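Local atomic coordinates of PfkB family carbohydrate kinase (Listeria grayi DSM 20601, PDB entry 4GM6), a protein that probably transfers phosphate from ATP to a sugar or related carbohydrate substrate. Residues S38-Q41 and G42-F45; G85-A88 and V89-L92; M170-K173 and I174-A178; S305-R308 and P309-V313. All blocks are in the same frame, centred on the assembly; numbering follows the deposited sequence.

Contact 1 (S38-Q41 and G42-F45)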
# COMPACT_ATOMS: atom_id res chain seq x y z
N SER C 38 2.55 2.31 14.54
CA SER C 38 1.83 1.05 14.62
C SER C 38 2.19 0.10 13.49
O SER C 38 2.31 0.54 12.35
CB SER C 38 0.32 1.34 14.48
OG SER C 38 -0.24 1.66 15.72
N THR C 39 2.32 -1.20 13.78
CA THR C 39 2.46 -2.21 12.71
C THR C 39 1.07 -2.56 12.20
O THR C 39 0.06 -2.28 12.84
CB THR C 39 3.11 -3.52 13.21
OG1 THR C 39 2.21 -4.22 14.08
CG2 THR C 39 4.39 -3.22 13.95
N GLN C 40 1.01 -3.17 11.04
CA GLN C 40 -0.25 -3.59 10.45
C GLN C 40 -0.68 -4.92 11.10
O GLN C 40 0.14 -5.61 11.73
CB GLN C 40 -0.09 -3.69 8.91
CG GLN C 40 0.27 -2.31 8.27
CD GLN C 40 1.74 -1.90 8.50
OE1 GLN C 40 2.65 -2.73 8.33
NE2 GLN C 40 1.99 -0.62 8.89
N GLN C 41 -1.94 -5.29 10.94
CA GLN C 41 -2.44 -6.55 11.48
C GLN C 41 -1.59 -7.75 11.05
O GLN C 41 -1.22 -7.88 9.87
CB GLN C 41 -3.89 -6.78 11.06
CG GLN C 41 -4.47 -8.05 11.69
CD GLN C 41 -5.97 -8.20 11.46
OE1 GLN C 41 -6.50 -7.86 10.40
NE2 GLN C 41 -6.64 -8.74 12.45
N GLY C 42 -1.26 -8.61 12.01
CA GLY C 42 -0.50 -9.84 11.73
C GLY C 42 0.98 -9.64 11.46
O GLY C 42 1.71 -10.60 11.16
N ILE C 43 1.44 -8.40 11.54
CA ILE C 43 2.86 -8.14 11.29
C ILE C 43 3.57 -7.75 12.58
O ILE C 43 3.25 -6.74 13.18
CB ILE C 43 3.08 -6.98 10.31
CG1 ILE C 43 2.21 -7.14 9.06
CG2 ILE C 43 4.58 -6.86 9.97
CD1 ILE C 43 2.82 -8.01 7.99
N PRO C 44 4.57 -8.54 13.00
CA PRO C 44 5.33 -8.18 14.20
C PRO C 44 6.38 -7.13 13.90
O PRO C 44 6.75 -6.92 12.73
CB PRO C 44 6.03 -9.50 14.56
CG PRO C 44 6.26 -10.15 13.24
CD PRO C 44 5.02 -9.82 12.42
N PHE C 45 6.87 -6.47 14.95
CA PHE C 45 7.97 -5.53 14.81
C PHE C 45 9.09 -6.06 13.92
O PHE C 45 9.62 -5.35 13.09
CB PHE C 45 8.56 -5.17 16.17
CG PHE C 45 7.70 -4.25 17.00
CD1 PHE C 45 7.10 -3.15 16.43
CD2 PHE C 45 7.52 -4.47 18.36
CE1 PHE C 45 6.32 -2.28 17.18
CE2 PHE C 45 6.76 -3.61 19.13
CZ PHE C 45 6.15 -2.51 18.54
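G42 meets Q40 and Q41 at the tip of a tight chain reversal, where the backbone turns with a positive phi of 75°. Such a backbone is what a type II beta turn requires at its third position, and the turn here runs from Q40 to I43. Its closing bond comes from I43 N to Q40 O, 3.1 Å long, with the donor standing above the carbonyl plane. The I43 side chain lies beside the same corner: CG1 is 3.6 Å from Q41 O and 4.1 Å from Q40 CB. The turn belongs to the loop between strands 34-38 and 50-56 of the small four-stranded sheet, the lid-like sheet of PfkB kinases. I43 O in turn accepts a 2.9 Å bond from T39 OG1, which arrives nearly end-on to the carbonyl (168°). A chi1 of 70° sets that hydroxyl between the backbone N and carbonyl carbon of T39, and S116 N is hydrogen-bonded to T39 OG1 as well. P44 then faces away and packs on I326 of the second subunit. F45 sets off away from the first segment, yet its ring returns, CD1 lying 3.7 Å from T39 CG2, the two side chains crossing at about a right angle, while P83 of the third subunit also touches F45.

Contact 2 (G85-A88 and V89-L92)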
# COMPACT_ATOMS: atom_id res chain seq x y z
N GLY C 85 6.82 17.95 16.28
CA GLY C 85 5.98 18.70 17.21
C GLY C 85 4.82 19.38 16.49
O GLY C 85 3.71 19.45 17.01
N LYS C 86 5.07 19.87 15.28
CA LYS C 86 4.04 20.54 14.50
C LYS C 86 2.89 19.60 14.15
O LYS C 86 1.74 20.02 14.09
CB LYS C 86 4.65 21.13 13.23
CG LYS C 86 3.83 22.22 12.55
CD LYS C 86 4.69 23.00 11.56
CE LYS C 86 3.86 23.69 10.48
NZ LYS C 86 3.50 22.76 9.36
N MET C 87 3.19 18.32 13.92
CA MET C 87 2.17 17.36 13.54
C MET C 87 1.19 17.24 14.68
O MET C 87 -0.02 17.09 14.48
CB MET C 87 2.82 16.00 13.21
CG MET C 87 3.66 16.02 11.92
SD MET C 87 4.63 14.51 11.62
CE MET C 87 3.37 13.27 11.64
N ALA C 88 1.72 17.32 15.89
CA ALA C 88 0.90 17.24 17.09
C ALA C 88 -0.06 18.42 17.13
O ALA C 88 -1.23 18.27 17.48
CB ALA C 88 1.77 17.21 18.33
N VAL C 89 0.46 19.60 16.78
CA VAL C 89 -0.34 20.83 16.79
C VAL C 89 -1.39 20.78 15.68
O VAL C 89 -2.56 21.12 15.90
CB VAL C 89 0.56 22.08 16.66
CG1 VAL C 89 -0.28 23.35 16.60
CG2 VAL C 89 1.53 22.16 17.83
N GLU C 90 -0.99 20.35 14.49
CA GLU C 90 -1.92 20.27 13.36
C GLU C 90 -3.06 19.26 13.63
O GLU C 90 -4.20 19.47 13.22
CB GLU C 90 -1.17 19.95 12.05
CG GLU C 90 -0.05 20.95 11.74
CD GLU C 90 0.90 20.53 10.61
OE1 GLU C 90 1.49 19.42 10.66
OE2 GLU C 90 1.10 21.35 9.68
N HIS C 91 -2.75 18.19 14.35
CA HIS C 91 -3.78 17.27 14.81
C HIS C 91 -4.83 17.98 15.70
O HIS C 91 -6.03 17.76 15.56
CB HIS C 91 -3.11 16.10 15.51
CG HIS C 91 -4.02 15.29 16.39
ND1 HIS C 91 -4.76 14.24 15.90
CD2 HIS C 91 -4.26 15.35 17.72
CE1 HIS C 91 -5.44 13.69 16.90
NE2 HIS C 91 -5.15 14.34 18.01
N LEU C 92 -4.38 18.85 16.60
CA LEU C 92 -5.29 19.64 17.42
C LEU C 92 -6.17 20.56 16.57
O LEU C 92 -7.38 20.64 16.79
CB LEU C 92 -4.53 20.47 18.47
CG LEU C 92 -3.83 19.61 19.52
CD1 LEU C 92 -2.94 20.44 20.43
CD2 LEU C 92 -4.84 18.82 20.34
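K86 and E90, one helical turn apart, form the salt bridge of this segment: K86 NZ lies 2.8 Å from E90 OE2. The ammonium group meets that oxygen from above the carboxylate plane, 52° out of it. K86 CG starts out anti to the backbone N, and the bend at chi4 (-82°) then turns NZ onto the carboxylate. K86 CG also lies 3.9 Å from E90 CD. E90 also packs on S46 of the third subunit.

Backbone bonds repeat the same i to i+4 spacing. E90 N to K86 O is short and straight at 2.8 Å and 166°, so K86 and E90 are joined through both main chain and side chain. H91 N to M87 O measures 2.9 Å, whereas L92 N to A88 O is weak at 3.3 Å.

Van der Waals contacts of side-chain carbons with carbonyl oxygens come last. V89 CG2 rests 3.6 Å from G85 O, and L92 CG lies 3.6 Å from A88 O. Beyond the helix, V89 and L92 make apolar packing on strands 73-79 and 97-104, and M87 packs on I53 of the small sheet. This is the helix of a beta-alpha-beta unit, the repeating element of the Rossmann-like core of PfkB kinases.

Contact 3 (M170-K173 and I174-A178)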
# COMPACT_ATOMS: atom_id res chain seq x y z
N MET C 170 2.57 20.77 39.51
CA MET C 170 1.92 21.71 38.61
C MET C 170 0.41 21.41 38.48
O MET C 170 -0.42 22.32 38.55
CB MET C 170 2.59 21.67 37.23
CG MET C 170 2.03 22.67 36.24
SD MET C 170 2.31 24.35 36.81
CE MET C 170 1.80 25.28 35.36
N VAL C 171 0.07 20.13 38.30
CA VAL C 171 -1.33 19.72 38.25
C VAL C 171 -2.03 20.07 39.57
O VAL C 171 -3.15 20.58 39.58
CB VAL C 171 -1.48 18.22 37.91
CG1 VAL C 171 -2.95 17.80 37.91
CG2 VAL C 171 -0.86 17.92 36.56
N VAL C 172 -1.35 19.83 40.69
CA VAL C 172 -1.93 20.20 41.99
C VAL C 172 -2.20 21.70 42.09
O VAL C 172 -3.27 22.12 42.59
CB VAL C 172 -1.08 19.68 43.17
CG1 VAL C 172 -1.56 20.26 44.51
CG2 VAL C 172 -1.10 18.16 43.18
N LYS C 173 -1.26 22.53 41.60
CA LYS C 173 -1.42 23.99 41.70
C LYS C 173 -2.59 24.47 40.85
O LYS C 173 -3.28 25.41 41.18
CB LYS C 173 -0.15 24.74 41.30
CG LYS C 173 1.00 24.64 42.28
CD LYS C 173 2.23 25.36 41.73
CE LYS C 173 3.51 24.98 42.47
NZ LYS C 173 3.55 25.54 43.85
N ILE C 174 -2.80 23.81 39.71
CA ILE C 174 -3.86 24.22 38.77
C ILE C 174 -5.24 23.85 39.27
O ILE C 174 -6.14 24.75 39.39
CB ILE C 174 -3.67 23.62 37.37
CG1 ILE C 174 -2.27 23.96 36.87
CG2 ILE C 174 -4.75 24.12 36.41
CD1 ILE C 174 -1.93 25.45 36.93
N ILE C 175 -5.42 22.54 39.61
CA ILE C 175 -6.63 22.09 40.27
C ILE C 175 -7.01 23.01 41.46
O ILE C 175 -8.17 23.35 41.61
CB ILE C 175 -6.49 20.64 40.77
CG1 ILE C 175 -6.36 19.68 39.59
CG2 ILE C 175 -7.67 20.27 41.67
CD1 ILE C 175 -5.73 18.34 39.94
N ARG C 176 -6.05 23.38 42.31
CA ARG C 176 -6.37 24.27 43.43
C ARG C 176 -6.84 25.64 42.97
O ARG C 176 -7.83 26.13 43.45
CB ARG C 176 -5.21 24.40 44.41
CG ARG C 176 -5.05 23.21 45.32
CD ARG C 176 -3.91 23.39 46.28
NE ARG C 176 -3.54 22.15 46.92
CZ ARG C 176 -2.32 21.86 47.33
NH1 ARG C 176 -1.35 22.72 47.15
NH2 ARG C 176 -2.07 20.70 47.89
N GLU C 177 -6.18 26.23 41.98
CA GLU C 177 -6.63 27.51 41.46
C GLU C 177 -8.03 27.28 40.87
O GLU C 177 -8.99 28.00 41.18
CB GLU C 177 -5.65 28.02 40.38
CG GLU C 177 -6.12 29.28 39.66
CD GLU C 177 -5.96 30.57 40.48
OE1 GLU C 177 -5.97 30.50 41.75
OE2 GLU C 177 -5.84 31.65 39.84
N ALA C 178 -8.14 26.24 40.03
CA ALA C 178 -9.45 25.87 39.42
C ALA C 178 -10.60 25.77 40.52
O ALA C 178 -11.68 26.45 40.41
CB ALA C 178 -9.37 24.54 38.59
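V171 O is gripped by two amide N-H groups of the next turn. I175 N gives the main bond, 3.0 Å long and 162° at the hydrogen, while I174 N adds a weak second one at 3.3 Å. The principal bond of I174 N goes instead to M170 O, so this amide is shared between two carbonyls. The i to i+4 series stays unbroken, the extra i to i+3 bond being only a weak addition within helix 165-180, which packs against strand 153-157 of the large mixed sheet in the alpha/beta core of the PfkB fold. R176 N and E177 N continue the regular series, binding V172 O and K173 O.

The side chains follow the same one-turn spacing. On the sheet-facing side, V171 CG1 and I175 CD1 meet at 3.5 Å, tighter than usual for two carbons, as the side chains cross at an angle. V171 packs also on V156, and I174 and I175 both on L154. M170 reaches I174 more loosely, CE to CD1 at 4.1 Å; a bend at chi2 (63°) carries its methyl group round toward the isoleucine. M170 further packs on M140 and W142, and I174 on L144, whereas no other subunit touches this part of the helix.

On another flank V172 and R176 lie side by side, pointing the same way. The arginine runs extended from CG to NE and lays its flat guanidinium across the valine, with V172 CG1 over the centre of one face and 3.3 Å from R176 CZ.

Contact 4 (S305-R308 and P309-V313)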
# COMPACT_ATOMS: atom_id res chain seq x y z
N SER C 305 -24.16 18.07 29.99
CA SER C 305 -25.47 18.31 29.40
C SER C 305 -26.57 18.13 30.44
O SER C 305 -27.75 18.31 30.14
CB SER C 305 -25.71 17.34 28.24
OG SER C 305 -24.59 17.27 27.37
N GLU C 306 -26.17 17.74 31.64
CA GLU C 306 -27.11 17.51 32.74
C GLU C 306 -28.08 16.38 32.46
O GLU C 306 -29.22 16.40 32.94
CB GLU C 306 -27.87 18.79 33.06
CG GLU C 306 -26.98 20.01 33.15
CD GLU C 306 -27.52 21.04 34.12
OE1 GLU C 306 -26.71 21.78 34.70
OE2 GLU C 306 -28.75 21.07 34.32
N TRP C 307 -27.64 15.38 31.69
CA TRP C 307 -28.45 14.20 31.44
C TRP C 307 -28.58 13.39 32.72
O TRP C 307 -27.80 13.57 33.65
CB TRP C 307 -27.80 13.31 30.38
CG TRP C 307 -27.70 13.94 29.03
CD1 TRP C 307 -28.30 15.09 28.61
CD2 TRP C 307 -27.00 13.41 27.91
NE1 TRP C 307 -27.98 15.33 27.29
CE2 TRP C 307 -27.19 14.30 26.83
CE3 TRP C 307 -26.23 12.26 27.70
CZ2 TRP C 307 -26.63 14.09 25.57
CZ3 TRP C 307 -25.67 12.05 26.45
CH2 TRP C 307 -25.88 12.96 25.40
N ARG C 308 -29.53 12.48 32.75
CA ARG C 308 -29.65 11.59 33.90
C ARG C 308 -28.57 10.50 33.86
O ARG C 308 -28.01 10.21 32.80
CB ARG C 308 -31.06 10.99 33.98
CG ARG C 308 -32.11 12.03 34.36
CD ARG C 308 -33.53 11.58 34.05
NE ARG C 308 -33.60 10.95 32.73
CZ ARG C 308 -33.88 9.67 32.55
NH1 ARG C 308 -34.12 8.89 33.59
NH2 ARG C 308 -33.92 9.17 31.32
N PRO C 309 -28.27 9.91 35.02
CA PRO C 309 -27.22 8.90 35.10
C PRO C 309 -27.38 7.78 34.06
O PRO C 309 -26.41 7.41 33.40
CB PRO C 309 -27.37 8.33 36.52
CG PRO C 309 -28.05 9.42 37.30
CD PRO C 309 -28.95 10.13 36.32
N ASP C 310 -28.59 7.23 33.92
CA ASP C 310 -28.79 6.12 32.99
C ASP C 310 -28.56 6.54 31.54
O ASP C 310 -28.10 5.73 30.72
CB ASP C 310 -30.18 5.50 33.15
CG ASP C 310 -31.28 6.54 33.23
OD1 ASP C 310 -31.18 7.57 32.53
OD2 ASP C 310 -32.24 6.31 33.99
N GLU C 311 -28.87 7.79 31.21
CA GLU C 311 -28.62 8.29 29.87
C GLU C 311 -27.13 8.35 29.61
O GLU C 311 -26.63 7.82 28.63
CB GLU C 311 -29.20 9.70 29.69
CG GLU C 311 -30.71 9.75 29.54
CD GLU C 311 -31.23 11.18 29.57
OE1 GLU C 311 -31.67 11.67 28.50
OE2 GLU C 311 -31.17 11.82 30.65
N THR C 312 -26.41 9.00 30.52
CA THR C 312 -24.98 9.22 30.33
C THR C 312 -24.22 7.91 30.17
O THR C 312 -23.47 7.72 29.19
CB THR C 312 -24.40 10.02 31.50
OG1 THR C 312 -25.00 11.32 31.51
CG2 THR C 312 -22.90 10.15 31.37
N VAL C 313 -24.42 6.99 31.11
CA VAL C 313 -23.76 5.69 31.06
C VAL C 313 -24.09 4.92 29.77
O VAL C 313 -23.24 4.19 29.24
CB VAL C 313 -24.08 4.82 32.30
CG1 VAL C 313 -25.48 4.23 32.20
CG2 VAL C 313 -23.03 3.73 32.46
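R308 N donates a hydrogen bond to E311 OE2 that is short and nearly straight, 2.7 Å and 165°. The amide approaches the carboxylate on its anti side, tilted out of the plane. E311 CG leaves beside the backbone N (chi1 -75°) and the chain then runs extended, carrying OE2 back to the start of the helix. The same oxygen takes a second, weak bond from R308 NE at 3.3 Å, part of a salt bridge, so the main chain and side chain of one residue grip a single atom.

The guanidinium also serves D310. R308 NH1 pairs with D310 OD2 at 3.2 Å, while D310 OD1 sits over one face of the guanidinium, whose plane is turned 66° from the carboxylate. R308, D310 and E311 thus form a small salt-bridge network, and the two acids, close to the helix N-terminus, would probably be stabilised by its partial positive charge.

R308 is the N-cap of helix 309-323. T312 N donates to R308 O at 3.0 Å, and T312 OG1 adds a weak bond to the same carbonyl. Just upstream, a Schellman motif with E306 at positive phi ends helix 291-304, so one helix closes and the next opens within a few residues.

Van der Waals contacts lie further out. W307 CB comes 3.6 Å from T312 OG1 and 3.9 Å from E311 CB, and S305 CB sits over one face of the indole. Beyond the two segments, the W307 ring meets F315 edge-to-face, and T312 packs on L268 and V299.

Overall arrangement
Along the chain the four local contacts come in series. Contact 1 lies in the loop between strands 34-38 and 50-56 of the small sheet, and contact 2 on the helix linking strands 73-79 and 97-104 at one edge of the large sheet, about 25 Å away between centres. Contact 3 rides on helix 165-180, about 40 Å from contact 1 between centres and across the chain's centre from it. Contact 4 joins helices 291-304 and 309-323, about 28 Å from contact 3 between centres. None touches another. Contacts 1 and 2 both meet neighbouring subunits, whereas contacts 3 and 4 do not, so a loop of the small sheet and helix 83-94 take part in assembly.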